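Local coordinates for protein L-threonine-O-3-phosphate decarboxylase (Porphyromonas gingivalis, PDB 3FKD) that probably binds pyridoxal 5'-phosphate and, as a member of the class I/II aminotransferase family, may decarboxylate L-threonine O-3-phosphate, at residues Phe80-Ile94 / Glu101-Phe115. Sequence-based numbering, arbitrary orientation.
Sequences FYQIAQAFRGSRSLI and EYEDACRMYEHEVCF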
loop_
_atom_site.group_PDB
_atom_site.type_symbol
_atom_site.label_atom_id
_atom_site.label_comp_id
_atom_site.label_asym_id
_atom_site.label_seq_id
_atom_site.Cartn_x
_atom_site.Cartn_y
_atom_site.Cartn_z
ATOM N N PHE A 80 -1.955 -9.310 -6.241
ATOM C CA PHE A 80 -2.622 -10.619 -6.226
ATOM C C PHE A 80 -4.065 -10.452 -5.778
ATOM O O PHE A 80 -4.979 -11.053 -6.329
ATOM C CB PHE A 80 -1.906 -11.613 -5.301
ATOM C CG PHE A 80 -0.536 -11.939 -5.740
ATOM C CD1 PHE A 80 -0.288 -12.293 -7.058
ATOM C CD2 PHE A 80 0.514 -11.889 -4.852
ATOM C CE1 PHE A 80 0.965 -12.573 -7.469
ATOM C CE2 PHE A 80 1.779 -12.188 -5.255
ATOM C CZ PHE A 80 2.007 -12.528 -6.558
ATOM N N TYR A 81 -4.220 -9.620 -4.758
ATOM C CA TYR A 81 -5.483 -9.194 -4.223
ATOM C C TYR A 81 -6.299 -8.335 -5.214
ATOM O O TYR A 81 -7.518 -8.508 -5.350
ATOM C CB TYR A 81 -5.174 -8.409 -2.966
ATOM C CG TYR A 81 -4.894 -9.287 -1.783
ATOM C CD1 TYR A 81 -5.937 -9.760 -0.973
ATOM C CD2 TYR A 81 -3.609 -9.685 -1.480
ATOM C CE1 TYR A 81 -5.693 -10.578 0.110
ATOM C CE2 TYR A 81 -3.355 -10.478 -0.381
ATOM C CZ TYR A 81 -4.409 -10.919 0.403
ATOM O OH TYR A 81 -4.148 -11.721 1.481
ATOM N N GLN A 82 -5.652 -7.385 -5.889
ATOM C CA GLN A 82 -6.413 -6.607 -6.836
ATOM C C GLN A 82 -6.946 -7.466 -7.991
ATOM O O GLN A 82 -7.994 -7.154 -8.566
ATOM C CB GLN A 82 -5.620 -5.414 -7.366
ATOM C CG GLN A 82 -6.486 -4.150 -7.506
ATOM C CD GLN A 82 -5.881 -3.103 -8.423
ATOM O OE1 GLN A 82 -4.764 -2.628 -8.207
ATOM N NE2 GLN A 82 -6.619 -2.737 -9.454
ATOM N N ILE A 83 -6.205 -8.517 -8.348
ATOM C CA ILE A 83 -6.594 -9.432 -9.432
ATOM C C ILE A 83 -7.764 -10.333 -8.988
ATOM O O ILE A 83 -8.766 -10.453 -9.689
ATOM C CB ILE A 83 -5.395 -10.322 -9.870
ATOM C CG1 ILE A 83 -4.307 -9.503 -10.596
ATOM C CG2 ILE A 83 -5.856 -11.496 -10.730
ATOM C CD1 ILE A 83 -3.131 -10.374 -11.054
ATOM N N ALA A 84 -7.608 -10.960 -7.827
ATOM C CA ALA A 84 -8.667 -11.687 -7.134
ATOM C C ALA A 84 -9.935 -10.866 -7.068
ATOM O O ALA A 84 -10.989 -11.360 -7.454
ATOM C CB ALA A 84 -8.238 -12.053 -5.743
ATOM N N GLN A 85 -9.816 -9.615 -6.604
ATOM C CA GLN A 85 -10.941 -8.676 -6.517
ATOM C C GLN A 85 -11.689 -8.498 -7.834
ATOM O O GLN A 85 -12.941 -8.705 -7.901
ATOM C CB GLN A 85 -10.518 -7.314 -5.948
ATOM C CG GLN A 85 -11.669 -6.495 -5.388
ATOM C CD GLN A 85 -11.270 -5.084 -4.932
ATOM O OE1 GLN A 85 -10.112 -4.679 -5.048
ATOM N NE2 GLN A 85 -12.237 -4.330 -4.430
ATOM N N ALA A 86 -10.945 -8.125 -8.873
ATOM C CA ALA A 86 -11.534 -7.886 -10.189
ATOM C C ALA A 86 -12.341 -9.102 -10.713
ATOM O O ALA A 86 -13.142 -8.960 -11.636
ATOM C CB ALA A 86 -10.466 -7.481 -11.191
ATOM N N PHE A 87 -12.108 -10.292 -10.142
ATOM C CA PHE A 87 -12.735 -11.515 -10.637
ATOM C C PHE A 87 -13.380 -12.366 -9.529
ATOM O O PHE A 87 -13.301 -13.608 -9.562
ATOM C CB PHE A 87 -11.735 -12.315 -11.497
ATOM C CG PHE A 87 -11.311 -11.580 -12.736
ATOM C CD1 PHE A 87 -10.300 -10.651 -12.688
ATOM C CD2 PHE A 87 -11.985 -11.764 -13.932
ATOM C CE1 PHE A 87 -9.950 -9.945 -13.806
ATOM C CE2 PHE A 87 -11.636 -11.045 -15.057
ATOM C CZ PHE A 87 -10.610 -10.145 -14.994
ATOM N N ARG A 88 -14.024 -11.675 -8.579
ATOM C CA ARG A 88 -14.720 -12.265 -7.428
ATOM C C ARG A 88 -15.519 -13.535 -7.714
ATOM O O ARG A 88 -15.569 -14.456 -6.894
ATOM C CB ARG A 88 -15.668 -11.252 -6.783
ATOM C CG ARG A 88 -16.719 -11.882 -5.886
ATOM C CD ARG A 88 -17.167 -10.871 -4.859
ATOM N NE ARG A 88 -17.958 -11.416 -3.750
ATOM C CZ ARG A 88 -18.794 -10.676 -3.004
ATOM N NH1 ARG A 88 -18.953 -9.382 -3.271
ATOM N NH2 ARG A 88 -19.493 -11.211 -2.003
ATOM N N GLY A 89 -16.164 -13.611 -8.856
ATOM C CA GLY A 89 -16.825 -14.870 -9.146
ATOM C C GLY A 89 -15.968 -16.140 -9.293
ATOM O O GLY A 89 -16.484 -17.256 -9.176
ATOM N N SER A 90 -14.671 -15.976 -9.512
ATOM C CA SER A 90 -13.931 -16.960 -10.290
ATOM C C SER A 90 -13.541 -18.286 -9.614
ATOM O O SER A 90 -13.591 -18.431 -8.389
ATOM C CB SER A 90 -12.738 -16.292 -10.999
ATOM O OG SER A 90 -13.191 -15.256 -11.886
ATOM N N ARG A 91 -13.207 -19.262 -10.458
ATOM C CA ARG A 91 -12.665 -20.546 -10.027
ATOM C C ARG A 91 -11.173 -20.560 -10.296
ATOM O O ARG A 91 -10.720 -20.317 -11.416
ATOM C CB ARG A 91 -13.381 -21.698 -10.736
ATOM C CG ARG A 91 -14.873 -21.692 -10.403
ATOM C CD ARG A 91 -15.717 -22.682 -11.173
ATOM N NE ARG A 91 -17.094 -22.562 -10.685
ATOM C CZ ARG A 91 -18.165 -23.141 -11.230
ATOM N NH1 ARG A 91 -18.040 -23.917 -12.310
ATOM N NH2 ARG A 91 -19.361 -22.945 -10.680
ATOM N N SER A 92 -10.424 -20.836 -9.238
ATOM C CA SER A 92 -8.974 -20.811 -9.289
ATOM C C SER A 92 -8.345 -22.150 -8.935
ATOM O O SER A 92 -8.677 -22.754 -7.910
ATOM C CB SER A 92 -8.426 -19.705 -8.376
ATOM O OG SER A 92 -8.710 -18.459 -8.948
ATOM N N LEU A 93 -7.447 -22.581 -9.818
ATOM C CA LEU A 93 -6.554 -23.708 -9.623
ATOM C C LEU A 93 -5.244 -23.173 -9.070
ATOM O O LEU A 93 -4.579 -22.367 -9.712
ATOM C CB LEU A 93 -6.291 -24.412 -10.973
ATOM C CG LEU A 93 -5.541 -25.766 -11.001
ATOM C CD1 LEU A 93 -6.206 -26.787 -10.078
ATOM C CD2 LEU A 93 -5.412 -26.335 -12.406
ATOM N N ILE A 94 -4.870 -23.607 -7.880
ATOM C CA ILE A 94 -3.622 -23.170 -7.286
ATOM C C ILE A 94 -2.668 -24.368 -7.003
ATOM O O ILE A 94 -3.027 -25.306 -6.305
ATOM C CB ILE A 94 -3.906 -22.409 -5.988
ATOM C CG1 ILE A 94 -4.842 -21.205 -6.245
ATOM C CG2 ILE A 94 -2.630 -21.991 -5.340
ATOM C CD1 ILE A 94 -5.279 -20.460 -4.988
ATOM N N GLU A 101 -0.335 -16.224 -0.180
ATOM C CA GLU A 101 -1.077 -15.068 -0.613
ATOM C C GLU A 101 -1.924 -15.264 -1.868
ATOM O O GLU A 101 -2.881 -14.521 -2.060
ATOM C CB GLU A 101 -0.134 -13.868 -0.719
ATOM C CG GLU A 101 0.583 -13.574 0.620
ATOM C CD GLU A 101 -0.380 -13.164 1.715
ATOM O OE1 GLU A 101 -1.440 -12.572 1.395
ATOM O OE2 GLU A 101 -0.069 -13.438 2.899
ATOM N N TYR A 102 -1.604 -16.230 -2.725
ATOM C CA TYR A 102 -2.527 -16.533 -3.814
ATOM C C TYR A 102 -3.822 -17.039 -3.200
ATOM O O TYR A 102 -4.917 -16.577 -3.556
ATOM C CB TYR A 102 -1.994 -17.548 -4.826
ATOM C CG TYR A 102 -0.543 -17.397 -5.191
ATOM C CD1 TYR A 102 0.062 -16.125 -5.284
ATOM C CD2 TYR A 102 0.242 -18.535 -5.458
ATOM C CE1 TYR A 102 1.415 -16.003 -5.630
ATOM C CE2 TYR A 102 1.580 -18.430 -5.791
ATOM C CZ TYR A 102 2.179 -17.156 -5.873
ATOM O OH TYR A 102 3.515 -17.057 -6.202
ATOM N N GLU A 103 -3.683 -17.954 -2.244
ATOM C CA GLU A 103 -4.842 -18.512 -1.580
ATOM C C GLU A 103 -5.658 -17.428 -0.864
ATOM O O GLU A 103 -6.860 -17.321 -1.081
ATOM C CB GLU A 103 -4.450 -19.599 -0.595
ATOM C CG GLU A 103 -5.531 -20.636 -0.391
ATOM C CD GLU A 103 -5.297 -21.532 0.840
ATOM O OE1 GLU A 103 -4.204 -22.134 0.969
ATOM O OE2 GLU A 103 -6.229 -21.638 1.682
ATOM N N ASP A 104 -4.995 -16.641 -0.017
ATOM C CA ASP A 104 -5.672 -15.657 0.805
ATOM C C ASP A 104 -6.435 -14.702 -0.070
ATOM O O ASP A 104 -7.558 -14.359 0.252
ATOM C CB ASP A 104 -4.697 -14.882 1.687
ATOM C CG ASP A 104 -3.950 -15.773 2.655
ATOM O OD1 ASP A 104 -4.509 -16.834 3.053
ATOM O OD2 ASP A 104 -2.798 -15.420 3.018
ATOM N N ALA A 105 -5.833 -14.305 -1.190
ATOM C CA ALA A 105 -6.521 -13.425 -2.138
ATOM C C ALA A 105 -7.806 -14.037 -2.673
ATOM O O ALA A 105 -8.867 -13.407 -2.646
ATOM C CB ALA A 105 -5.615 -13.018 -3.298
ATOM N N CYS A 106 -7.668 -15.244 -3.198
ATOM C CA CYS A 106 -8.754 -15.984 -3.798
ATOM C C CYS A 106 -9.889 -16.210 -2.793
ATOM O O CYS A 106 -11.056 -16.239 -3.162
ATOM C CB CYS A 106 -8.239 -17.325 -4.311
ATOM S SG CYS A 106 -7.523 -17.287 -5.979
ATOM N N ARG A 107 -9.542 -16.402 -1.526
ATOM C CA ARG A 107 -10.544 -16.645 -0.506
ATOM C C ARG A 107 -11.242 -15.320 -0.210
ATOM O O ARG A 107 -12.465 -15.224 -0.270
ATOM C CB ARG A 107 -9.926 -17.248 0.769
ATOM C CG ARG A 107 -10.853 -17.156 1.997
ATOM C CD ARG A 107 -10.173 -17.489 3.297
ATOM N NE ARG A 107 -9.115 -16.516 3.570
ATOM C CZ ARG A 107 -8.311 -16.517 4.640
ATOM N NH1 ARG A 107 -8.442 -17.443 5.591
ATOM N NH2 ARG A 107 -7.374 -15.571 4.766
HETATM N N MSE A 108 -10.458 -14.289 0.089
HETATM C CA MSE A 108 -11.051 -13.026 0.464
HETATM C C MSE A 108 -12.081 -12.649 -0.565
HETATM O O MSE A 108 -13.149 -12.148 -0.221
HETATM C CB MSE A 108 -10.001 -11.937 0.618
HETATM C CG MSE A 108 -10.569 -10.543 0.760
HETATM SE SE MSE A 108 -9.121 -9.266 1.031
HETATM C CE MSE A 108 -10.056 -7.624 0.559
ATOM N N TYR A 109 -11.795 -12.921 -1.833
ATOM C CA TYR A 109 -12.766 -12.561 -2.862
ATOM C C TYR A 109 -13.660 -13.726 -3.329
ATOM O O TYR A 109 -14.255 -13.686 -4.406
ATOM C CB TYR A 109 -12.103 -11.757 -3.984
ATOM C CG TYR A 109 -11.607 -10.447 -3.426
ATOM C CD1 TYR A 109 -10.289 -10.304 -2.999
ATOM C CD2 TYR A 109 -12.467 -9.375 -3.251
ATOM C CE1 TYR A 109 -9.843 -9.136 -2.449
ATOM C CE2 TYR A 109 -12.027 -8.176 -2.701
ATOM C CZ TYR A 109 -10.705 -8.063 -2.306
ATOM O OH TYR A 109 -10.247 -6.893 -1.765
ATOM N N GLU A 110 -13.779 -14.727 -2.460
ATOM C CA GLU A 110 -14.680 -15.877 -2.639
ATOM C C GLU A 110 -14.594 -16.581 -4.007
ATOM O O GLU A 110 -15.605 -16.831 -4.662
ATOM C CB GLU A 110 -16.121 -15.490 -2.281
ATOM C CG GLU A 110 -16.346 -15.262 -0.780
ATOM C CD GLU A 110 -17.454 -14.217 -0.473
ATOM O OE1 GLU A 110 -18.088 -13.689 -1.435
ATOM O OE2 GLU A 110 -17.679 -13.925 0.735
ATOM N N HIS A 111 -13.356 -16.854 -4.424
ATOM C CA HIS A 111 -13.033 -17.758 -5.515
ATOM C C HIS A 111 -13.310 -19.182 -5.024
ATOM O O HIS A 111 -13.128 -19.478 -3.844
ATOM C CB HIS A 111 -11.530 -17.631 -5.864
ATOM C CG HIS A 111 -11.194 -16.512 -6.814
ATOM N ND1 HIS A 111 -11.441 -15.179 -6.532
ATOM C CD2 HIS A 111 -10.606 -16.531 -8.037
ATOM C CE1 HIS A 111 -11.033 -14.432 -7.543
ATOM N NE2 HIS A 111 -10.526 -15.227 -8.467
ATOM N N GLU A 112 -13.745 -20.068 -5.907
ATOM C CA GLU A 112 -13.720 -21.496 -5.581
ATOM C C GLU A 112 -12.330 -22.036 -5.889
ATOM O O GLU A 112 -11.901 -22.029 -7.035
ATOM C CB GLU A 112 -14.785 -22.271 -6.344
ATOM C CG GLU A 112 -16.206 -21.712 -6.160
ATOM C CD GLU A 112 -17.286 -22.542 -6.841
ATOM O OE1 GLU A 112 -18.110 -21.947 -7.592
ATOM O OE2 GLU A 112 -17.306 -23.782 -6.613
ATOM N N VAL A 113 -11.628 -22.487 -4.856
ATOM C CA VAL A 113 -10.227 -22.847 -4.968
ATOM C C VAL A 113 -9.902 -24.367 -5.048
ATOM O O VAL A 113 -10.129 -25.122 -4.106
ATOM C CB VAL A 113 -9.384 -22.134 -3.855
ATOM C CG1 VAL A 113 -7.910 -22.489 -3.981
ATOM C CG2 VAL A 113 -9.532 -20.635 -3.975
ATOM N N CYS A 114 -9.354 -24.780 -6.188
ATOM C CA CYS A 114 -8.844 -26.124 -6.402
ATOM C C CYS A 114 -7.335 -26.250 -6.181
ATOM O O CYS A 114 -6.531 -25.477 -6.742
ATOM C CB CYS A 114 -9.099 -26.545 -7.841
ATOM S SG CYS A 114 -10.800 -26.721 -8.263
ATOM N N PHE A 115 -6.921 -27.257 -5.430
ATOM C CA PHE A 115 -5.501 -27.430 -5.249
ATOM C C PHE A 115 -4.892 -28.454 -6.204
ATOM O O PHE A 115 -5.598 -29.212 -6.867
ATOM C CB PHE A 115 -5.168 -27.675 -3.790
ATOM C CG PHE A 115 -5.473 -26.496 -2.923
ATOM C CD1 PHE A 115 -4.602 -25.408 -2.887
ATOM C CD2 PHE A 115 -6.638 -26.450 -2.179
ATOM C CE1 PHE A 115 -4.860 -24.321 -2.124
ATOM C CE2 PHE A 115 -6.920 -25.349 -1.416
ATOM C CZ PHE A 115 -6.022 -24.268 -1.394
HETATM O O HOH W 1 -8.012 -5.618 -3.113
#
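The beta-alpha-beta unit of strand 91-96, helix 100-108 and strand 112-117, at one border of the large sheet of an aminotransferase-type fold, meets the preceding helix here through Tyr-81, Ala-84 and Ala-105. Helices 80-86 and 101-108 run at 32° to each other, and the CB atoms of Ala-84 and Ala-105 approach to 3.7 Å. Tyr-81 fits as a knob among Glu-101, Asp-104, Ala-105 and Met-108: Ala-105 CB lies over the centre of its ring, the selenium of Met-108 sits at the ring edge, and Tyr-81 OH bonds Glu-101 OE1 at 2.8 Å. Near the N-terminal ends of these helix segments, the edge of Tyr-102 meets the face of Phe-80, with ring planes at 77°. A Schellman motif ends helix 101-108: His-111 N bonds Cys-106 O, and Glu-110 N, at positive phi, bonds Arg-107 O. Tyr-109, the first residue to leave the helix, is sandwiched between Gln-85 CB, 3.7 Å from its ring centroid, and Met-108 CG; its OH hydrogen-bonds NE2 of Gln-85 of the second subunit. The strands pair in parallel, Ile-94 N giving a nearly straight bond to Cys-114 O (2.7 Å). On the helix-covered face, Ile-94 CD1 comes within 3.5 Å of Val-113 CG1.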